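Local coordinates for protein putative hydrolase (Burkholderia cenocepacia, PDB 4X00) that is probably a hydrolase of the alpha/beta hydrolase fold, thought to act as an aryl esterase, at residues 157-169 against 193-205. Numbering follows the deposited sequence.
Sequences MIASDLQTHLDGE and AALASWDMQRAVR
His165 and Trp198 stack face to face. The imidazole lies over the six-membered ring of the indole, with centroids 3.4 Å apart and planes only 5° from parallel. The two side chains come from opposite directions. On the far face of the imidazole sits Met157 O, so the ring is held between a carbonyl oxygen and the indole. Leu162 adds CD1 at the edge of the indole, 3.8 Å from Trp198 CZ2.

Hydrogen bonds fix the rotation of the imidazole. His165 NE2 donates to Gln201 OE1 over 2.7 Å, with the oxygen almost in the ring plane and the amide turned nearly perpendicular to the ring. At the other nitrogen, His165 ND1 donates to Ala159 O at 2.8 Å, on a lone pair of that carbonyl. Gln201 is buried, and its chain runs extended beyond CG. Its NE2 makes a weak bond to Met157 O, 2.9 Å away.

The Glu169 carboxylate enters a hole formed by Ala193, Ala194, Trp198 and Gln201. Its OE2 comes within 3.1 Å of His165 NE2. A water bonded to Ala194 O accepts from Trp198 NE1. Another water links Ile158 O to Arg202 NH1.

Ile158 makes van der Waals contacts with Gln201 and Arg205. Its CG2 packs on the backbone of Gln201, 3.7 Å from Gln201 O. Its side chain is extended at CG1 (chi2 171°), which carries CD1 over one face of the Arg205 guanidinium, toward the rim, 3.7 Å from Arg205 NE.

The contact joins helical elements between strands 132-136 and 222-227, a region that in alpha/beta hydrolases commonly forms the cap. The loop before helix 162-174 and the side chains of its first turns meet helix 198-204 and the end of helix 183-194; the axes of 162-169 and 198-204 stay well apart. From helix 198-204, Met200 and Val204 also touch Trp90 of helix 87-100, and Ala203 meets helix 82-85.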
ATOM      1  N   MET A 157      -6.976 -18.749   1.014  1.00 10.02           N
ATOM      2  CA  MET A 157      -7.611 -17.447   1.188  0.57 10.26           C
ATOM      3  C   MET A 157      -8.419 -17.050  -0.059  1.00 11.19           C
ATOM      4  O   MET A 157      -9.180 -16.098   0.018  1.00 11.62           O
ATOM      5  CB  MET A 157      -6.595 -16.350   1.571  0.57 10.12           C
ATOM      6  CG  MET A 157      -5.666 -15.924   0.482  0.57 10.19           C
ATOM      7  SD  MET A 157      -4.529 -14.662   1.120  0.57 11.55           S
ATOM      8  CE  MET A 157      -3.481 -14.420  -0.321  0.57 12.52           C
ATOM      9  N   ILE A 158      -8.300 -17.807  -1.163  1.00 11.51           N
ATOM     10  CA  ILE A 158      -9.153 -17.559  -2.339  1.00 12.12           C
ATOM     11  C   ILE A 158     -10.103 -18.727  -2.620  1.00 12.50           C
ATOM     12  O   ILE A 158     -10.766 -18.761  -3.668  1.00 14.13           O
ATOM     13  CB  ILE A 158      -8.327 -17.260  -3.612  1.00 13.38           C
ATOM     14  CG1 ILE A 158      -7.472 -18.450  -4.041  1.00 13.89           C
ATOM     15  CG2 ILE A 158      -7.482 -15.976  -3.394  1.00 14.42           C
ATOM     16  CD1 ILE A 158      -6.823 -18.238  -5.397  1.00 14.84           C
ATOM     17  N   ALA A 159     -10.190 -19.676  -1.697  1.00 11.85           N
ATOM     18  CA  ALA A 159     -11.034 -20.851  -1.897  1.00 10.99           C
ATOM     19  C   ALA A 159     -12.524 -20.535  -1.964  1.00 11.18           C
ATOM     20  O   ALA A 159     -13.016 -19.550  -1.390  1.00 11.29           O
ATOM     21  CB  ALA A 159     -10.784 -21.860  -0.783  1.00 11.59           C
ATOM     22  N   SER A 160     -13.272 -21.395  -2.652  1.00 11.90           N
ATOM     23  CA  SER A 160     -14.718 -21.214  -2.710  0.58 11.96           C
ATOM     24  C   SER A 160     -15.399 -21.616  -1.396  1.00 11.29           C
ATOM     25  O   SER A 160     -16.416 -21.053  -1.024  1.00 11.92           O
ATOM     26  CB  SER A 160     -15.312 -22.014  -3.872  0.58 12.88           C
ATOM     27  OG  SER A 160     -15.056 -23.388  -3.674  0.58 13.83           O
ATOM     28  N   ASP A 161     -14.824 -22.581  -0.684  1.00 10.14           N
ATOM     29  CA  ASP A 161     -15.400 -23.006   0.593  1.00  9.44           C
ATOM     30  C   ASP A 161     -15.323 -21.896   1.620  1.00  9.07           C
ATOM     31  O   ASP A 161     -14.239 -21.367   1.867  1.00  9.24           O
ATOM     32  CB  ASP A 161     -14.664 -24.231   1.141  1.00  9.96           C
ATOM     33  CG  ASP A 161     -15.184 -24.645   2.482  1.00 10.65           C
ATOM     34  OD1 ASP A 161     -16.367 -25.073   2.528  1.00 12.15           O
ATOM     35  OD2 ASP A 161     -14.420 -24.573   3.485  1.00 11.15           O
ATOM     36  N   LEU A 162     -16.437 -21.556   2.246  1.00  8.99           N
ATOM     37  CA  LEU A 162     -16.487 -20.393   3.113  1.00  8.35           C
ATOM     38  C   LEU A 162     -15.542 -20.460   4.323  1.00  8.13           C
ATOM     39  O   LEU A 162     -14.771 -19.525   4.550  1.00  8.07           O
ATOM     40  CB  LEU A 162     -17.923 -20.147   3.596  1.00  8.80           C
ATOM     41  CG  LEU A 162     -18.059 -18.898   4.486  1.00  8.75           C
ATOM     42  CD1 LEU A 162     -17.588 -17.638   3.750  1.00  9.01           C
ATOM     43  CD2 LEU A 162     -19.520 -18.703   4.938  1.00  8.87           C
ATOM     44  N   GLN A 163     -15.576 -21.546   5.088  1.00  8.40           N
ATOM     45  CA  GLN A 163     -14.664 -21.628   6.216  1.00  8.45           C
ATOM     46  C   GLN A 163     -13.213 -21.584   5.767  1.00  8.98           C
ATOM     47  O   GLN A 163     -12.388 -20.893   6.388  1.00  9.11           O
ATOM     48  CB  GLN A 163     -14.896 -22.888   7.044  1.00  9.60           C
ATOM     49  CG  GLN A 163     -13.911 -22.919   8.218  1.00 12.27           C
ATOM     50  CD  GLN A 163     -14.194 -23.993   9.207  1.00 15.39           C
ATOM     51  OE1 GLN A 163     -15.245 -24.645   9.168  1.00 16.92           O
ATOM     52  NE2 GLN A 163     -13.248 -24.196  10.127  1.00 17.01           N
ATOM     53  N   THR A 164     -12.883 -22.294   4.701  1.00  8.90           N
ATOM     54  CA  THR A 164     -11.497 -22.332   4.230  1.00  9.09           C
ATOM     55  C   THR A 164     -11.043 -20.932   3.846  1.00  8.37           C
ATOM     56  O   THR A 164      -9.922 -20.518   4.163  1.00  8.88           O
ATOM     57  CB  THR A 164     -11.356 -23.252   3.020  1.00 10.88           C
ATOM     58  OG1 THR A 164     -11.782 -24.571   3.370  1.00 12.07           O
ATOM     59  CG2 THR A 164      -9.938 -23.325   2.511  1.00 11.15           C
ATOM     60  N   HIS A 165     -11.917 -20.202   3.149  1.00  8.31           N
ATOM     61  CA  HIS A 165     -11.601 -18.840   2.721  1.00  8.43           C
ATOM     62  C   HIS A 165     -11.336 -17.927   3.918  1.00  7.78           C
ATOM     63  O   HIS A 165     -10.357 -17.163   3.943  1.00  7.77           O
ATOM     64  CB  HIS A 165     -12.765 -18.307   1.892  1.00  8.14           C
ATOM     65  CG  HIS A 165     -12.427 -17.087   1.090  1.00  8.65           C
ATOM     66  ND1 HIS A 165     -12.368 -17.103  -0.292  1.00  8.76           N
ATOM     67  CD2 HIS A 165     -12.182 -15.807   1.465  1.00  9.47           C
ATOM     68  CE1 HIS A 165     -12.080 -15.883  -0.730  1.00  9.60           C
ATOM     69  NE2 HIS A 165     -11.966 -15.081   0.318  1.00  9.51           N
ATOM     70  N   LEU A 166     -12.226 -17.968   4.899  1.00  7.65           N
ATOM     71  CA  LEU A 166     -12.044 -17.126   6.084  1.00  8.03           C
ATOM     72  C   LEU A 166     -10.804 -17.559   6.890  1.00  8.01           C
ATOM     73  O   LEU A 166     -10.019 -16.704   7.337  1.00  8.22           O
ATOM     74  CB  LEU A 166     -13.298 -17.144   6.954  1.00  8.24           C
ATOM     75  CG  LEU A 166     -14.541 -16.596   6.235  1.00  8.19           C
ATOM     76  CD1 LEU A 166     -15.726 -16.662   7.215  1.00  9.54           C
ATOM     77  CD2 LEU A 166     -14.351 -15.137   5.750  1.00  9.07           C
ATOM     78  N   ASP A 167     -10.584 -18.858   7.060  1.00  7.87           N
ATOM     79  CA  ASP A 167      -9.393 -19.334   7.752  1.00  8.52           C
ATOM     80  C   ASP A 167      -8.137 -18.861   7.006  1.00  8.46           C
ATOM     81  O   ASP A 167      -7.135 -18.482   7.633  1.00  9.53           O
ATOM     82  CB  ASP A 167      -9.393 -20.864   7.848  1.00  9.79           C
ATOM     83  CG  ASP A 167     -10.366 -21.402   8.882  1.00 11.50           C
ATOM     84  OD1 ASP A 167     -10.904 -20.646   9.723  1.00 12.25           O
ATOM     85  OD2 ASP A 167     -10.575 -22.642   8.864  1.00 12.89           O
ATOM     86  N   GLY A 168      -8.163 -18.908   5.675  1.00  8.18           N
ATOM     87  CA  GLY A 168      -7.028 -18.450   4.879  1.00  8.75           C
ATOM     88  C   GLY A 168      -6.749 -16.958   5.083  1.00  8.20           C
ATOM     89  O   GLY A 168      -5.596 -16.536   5.220  1.00  8.68           O
ATOM     90  N   GLU A 169      -7.802 -16.134   5.090  1.00  7.37           N
ATOM     91  CA  GLU A 169      -7.613 -14.714   5.339  1.00  6.85           C
ATOM     92  C   GLU A 169      -7.031 -14.482   6.724  1.00  7.21           C
ATOM     93  O   GLU A 169      -6.187 -13.586   6.878  1.00  8.31           O
ATOM     94  CB  GLU A 169      -8.922 -13.929   5.186  1.00  7.79           C
ATOM     95  CG  GLU A 169      -9.460 -13.909   3.777  1.00  8.46           C
ATOM     96  CD  GLU A 169     -10.598 -12.954   3.582  1.00 10.49           C
ATOM     97  OE1 GLU A 169     -11.069 -12.312   4.541  1.00 11.82           O
ATOM     98  OE2 GLU A 169     -11.110 -12.917   2.426  1.00 11.64           O
ATOM     99  N   ALA A 193     -10.599  -7.195   6.800  1.00  7.28           N
ATOM    100  CA  ALA A 193     -10.139  -8.030   5.695  1.00  7.74           C
ATOM    101  C   ALA A 193     -11.310  -8.782   5.074  1.00  7.17           C
ATOM    102  O   ALA A 193     -11.311  -9.005   3.870  1.00  7.90           O
ATOM    103  CB  ALA A 193      -9.107  -9.025   6.175  1.00  9.08           C
ATOM    104  N   ALA A 194     -12.296  -9.192   5.890  1.00  6.69           N
ATOM    105  CA  ALA A 194     -13.441  -9.944   5.364  1.00  6.93           C
ATOM    106  C   ALA A 194     -14.319  -9.111   4.440  1.00  7.74           C
ATOM    107  O   ALA A 194     -15.123  -9.682   3.695  1.00  9.36           O
ATOM    108  CB  ALA A 194     -14.262 -10.497   6.505  1.00  7.97           C
ATOM    109  N   LEU A 195     -14.149  -7.797   4.444  1.00  8.25           N
ATOM    110  CA  LEU A 195     -14.870  -6.945   3.507  1.00  8.58           C
ATOM    111  C   LEU A 195     -14.325  -7.040   2.099  1.00  9.56           C
ATOM    112  O   LEU A 195     -14.998  -6.638   1.146  1.00 10.92           O
ATOM    113  CB  LEU A 195     -14.787  -5.479   3.941  1.00  8.55           C
ATOM    114  CG  LEU A 195     -15.294  -5.186   5.347  1.00 10.86           C
ATOM    115  CD1 LEU A 195     -15.045  -3.703   5.679  1.00 11.74           C
ATOM    116  CD2 LEU A 195     -16.763  -5.483   5.464  1.00 13.04           C
ATOM    117  N   ALA A 196     -13.113  -7.553   1.932  1.00  9.73           N
ATOM    118  CA  ALA A 196     -12.515  -7.546   0.584  1.00  9.89           C
ATOM    119  C   ALA A 196     -13.260  -8.480  -0.383  1.00  8.77           C
ATOM    120  O   ALA A 196     -13.690  -9.583  -0.043  1.00  9.45           O
ATOM    121  CB  ALA A 196     -11.031  -7.928   0.652  1.00 12.75           C
ATOM    122  N   SER A 197     -13.369  -8.017  -1.616  1.00  8.10           N
ATOM    123  CA  SER A 197     -14.046  -8.754  -2.677  1.00  8.34           C
ATOM    124  C   SER A 197     -13.340 -10.055  -3.022  1.00  8.37           C
ATOM    125  O   SER A 197     -12.137 -10.061  -3.277  1.00  9.08           O
ATOM    126  CB  SER A 197     -14.127  -7.868  -3.934  1.00  9.70           C
ATOM    127  OG  SER A 197     -14.399  -8.670  -5.085  1.00 10.49           O
ATOM    128  N   TRP A 198     -14.097 -11.153  -3.091  1.00  8.13           N
ATOM    129  CA  TRP A 198     -13.528 -12.430  -3.494  1.00  8.65           C
ATOM    130  C   TRP A 198     -13.145 -12.406  -4.982  1.00  9.33           C
ATOM    131  O   TRP A 198     -12.233 -13.125  -5.413  1.00 10.65           O
ATOM    132  CB  TRP A 198     -14.519 -13.564  -3.228  1.00  8.66           C
ATOM    133  CG  TRP A 198     -14.721 -13.863  -1.783  1.00  8.87           C
ATOM    134  CD1 TRP A 198     -14.540 -13.018  -0.710  1.00  9.18           C
ATOM    135  CD2 TRP A 198     -15.156 -15.108  -1.244  1.00  8.60           C
ATOM    136  NE1 TRP A 198     -14.822 -13.682   0.458  1.00  9.24           N
ATOM    137  CE2 TRP A 198     -15.236 -14.962   0.155  1.00  8.95           C
ATOM    138  CE3 TRP A 198     -15.522 -16.327  -1.823  1.00  8.78           C
ATOM    139  CZ2 TRP A 198     -15.591 -16.023   0.990  1.00  9.26           C
ATOM    140  CZ3 TRP A 198     -15.871 -17.374  -0.996  1.00  9.67           C
ATOM    141  CH2 TRP A 198     -15.909 -17.220   0.390  1.00  9.45           C
ATOM    142  N   ASP A 199     -13.823 -11.565  -5.771  1.00  9.61           N
ATOM    143  CA  ASP A 199     -13.453 -11.428  -7.189  1.00 10.80           C
ATOM    144  C   ASP A 199     -12.090 -10.764  -7.293  1.00 10.02           C
ATOM    145  O   ASP A 199     -11.238 -11.177  -8.065  1.00 11.25           O
ATOM    146  CB  ASP A 199     -14.501 -10.601  -7.942  1.00 12.60           C
ATOM    147  CG  ASP A 199     -15.890 -11.218  -7.873  1.00 15.25           C
ATOM    148  OD1 ASP A 199     -15.991 -12.397  -8.249  1.00 17.29           O
ATOM    149  OD2 ASP A 199     -16.853 -10.547  -7.419  1.00 15.86           O
ATOM    150  N   MET A 200     -11.898  -9.716  -6.500  1.00  9.26           N
ATOM    151  CA  MET A 200     -10.623  -9.027  -6.432  1.00  9.04           C
ATOM    152  C   MET A 200      -9.540 -10.009  -5.991  1.00  9.65           C
ATOM    153  O   MET A 200      -8.472 -10.083  -6.622  1.00 10.03           O
ATOM    154  CB  MET A 200     -10.727  -7.846  -5.473  1.00  8.62           C
ATOM    155  CG  MET A 200      -9.409  -7.100  -5.316  1.00  8.79           C
ATOM    156  SD  MET A 200      -8.271  -7.832  -4.096  1.00  9.45           S
ATOM    157  CE  MET A 200      -9.305  -7.748  -2.605  1.00 10.05           C
ATOM    158  N   GLN A 201      -9.816 -10.798  -4.939  1.00  9.07           N
ATOM    159  CA  GLN A 201      -8.760 -11.654  -4.407  1.00 10.23           C
ATOM    160  C   GLN A 201      -8.246 -12.677  -5.418  1.00 10.94           C
ATOM    161  O   GLN A 201      -7.050 -12.960  -5.491  1.00 13.15           O
ATOM    162  CB  GLN A 201      -9.234 -12.418  -3.175  1.00 10.47           C
ATOM    163  CG  GLN A 201      -9.462 -11.579  -1.945  1.00 10.26           C
ATOM    164  CD  GLN A 201      -9.949 -12.480  -0.844  1.00 10.18           C
ATOM    165  OE1 GLN A 201     -11.138 -12.651  -0.659  1.00 10.95           O
ATOM    166  NE2 GLN A 201      -9.015 -13.160  -0.173  1.00 11.67           N
ATOM    167  N   ARG A 202      -9.159 -13.273  -6.181  1.00 11.33           N
ATOM    168  CA  ARG A 202      -8.751 -14.251  -7.202  1.00 14.29           C
ATOM    169  C   ARG A 202      -7.983 -13.592  -8.344  1.00 14.39           C
ATOM    170  O   ARG A 202      -7.047 -14.178  -8.906  1.00 17.44           O
ATOM    171  CB  ARG A 202      -9.971 -14.991  -7.764  1.00 17.23           C
ATOM    172  CG  ARG A 202     -10.595 -15.971  -6.779  1.00 21.50           C
ATOM    173  CD  ARG A 202     -11.767 -16.766  -7.380  1.00 25.43           C
ATOM    174  NE  ARG A 202     -12.800 -15.894  -7.942  1.00 29.04           N
ATOM    175  CZ  ARG A 202     -13.949 -15.564  -7.347  1.00 30.68           C
ATOM    176  NH1 ARG A 202     -14.283 -16.049  -6.158  1.00 31.22           N
ATOM    177  NH2 ARG A 202     -14.789 -14.755  -7.975  1.00 31.15           N
ATOM    178  N   ALA A 203      -8.370 -12.369  -8.680  1.00 12.13           N
ATOM    179  CA  ALA A 203      -7.780 -11.665  -9.808  1.00 13.08           C
ATOM    180  C   ALA A 203      -6.418 -11.018  -9.512  1.00 14.29           C
ATOM    181  O   ALA A 203      -5.539 -10.942 -10.397  1.00 14.79           O
ATOM    182  CB  ALA A 203      -8.781 -10.612 -10.307  1.00 13.77           C
ATOM    183  N   VAL A 204      -6.221 -10.542  -8.281  1.00 15.29           N
ATOM    184  CA  VAL A 204      -5.079  -9.673  -8.017  1.00 15.72           C
ATOM    185  C   VAL A 204      -3.751 -10.423  -8.183  1.00 17.52           C
ATOM    186  O   VAL A 204      -2.730  -9.810  -8.504  1.00 16.70           O
ATOM    187  CB  VAL A 204      -5.221  -9.020  -6.614  1.00 17.63           C
ATOM    188  CG1 VAL A 204      -5.020 -10.051  -5.531  1.00 17.21           C
ATOM    189  CG2 VAL A 204      -4.281  -7.826  -6.488  1.00 18.87           C
ATOM    190  N   ARG A 205      -3.786 -11.743  -8.020  1.00 29.56           N
ATOM    191  CA  ARG A 205      -2.684 -12.651  -8.331  1.00 29.90           C
ATOM    192  C   ARG A 205      -2.071 -12.380  -9.710  1.00 29.90           C
ATOM    193  O   ARG A 205      -0.857 -12.498  -9.917  1.00 29.85           O
ATOM    194  CB  ARG A 205      -3.200 -14.104  -8.271  1.00 20.27           C
ATOM    195  CG  ARG A 205      -4.110 -14.391  -7.050  1.00 20.42           C
ATOM    196  CD  ARG A 205      -4.450 -15.868  -7.008  1.00 20.38           C
ATOM    197  NE  ARG A 205      -5.250 -16.377  -8.130  1.00 20.64           N
ATOM    198  CZ  ARG A 205      -5.069 -17.599  -8.621  1.00 20.37           C
ATOM    199  NH1 ARG A 205      -5.793 -18.063  -9.628  1.00 21.07           N
ATOM    200  NH2 ARG A 205      -4.132 -18.363  -8.071  1.00 21.06           N
TER
HETATM  201  O   HOH W   1     -11.535 -15.404  -3.737  1.00 15.58           O
HETATM  202  O   HOH W   2     -13.239 -17.919  -4.587  1.00 38.49           O
HETATM  203  O   HOH W   3     -12.401 -10.820   2.065  1.00 17.43           O
HETATM  204  O   HOH W   4     -14.509 -12.427   3.098  1.00 19.54           O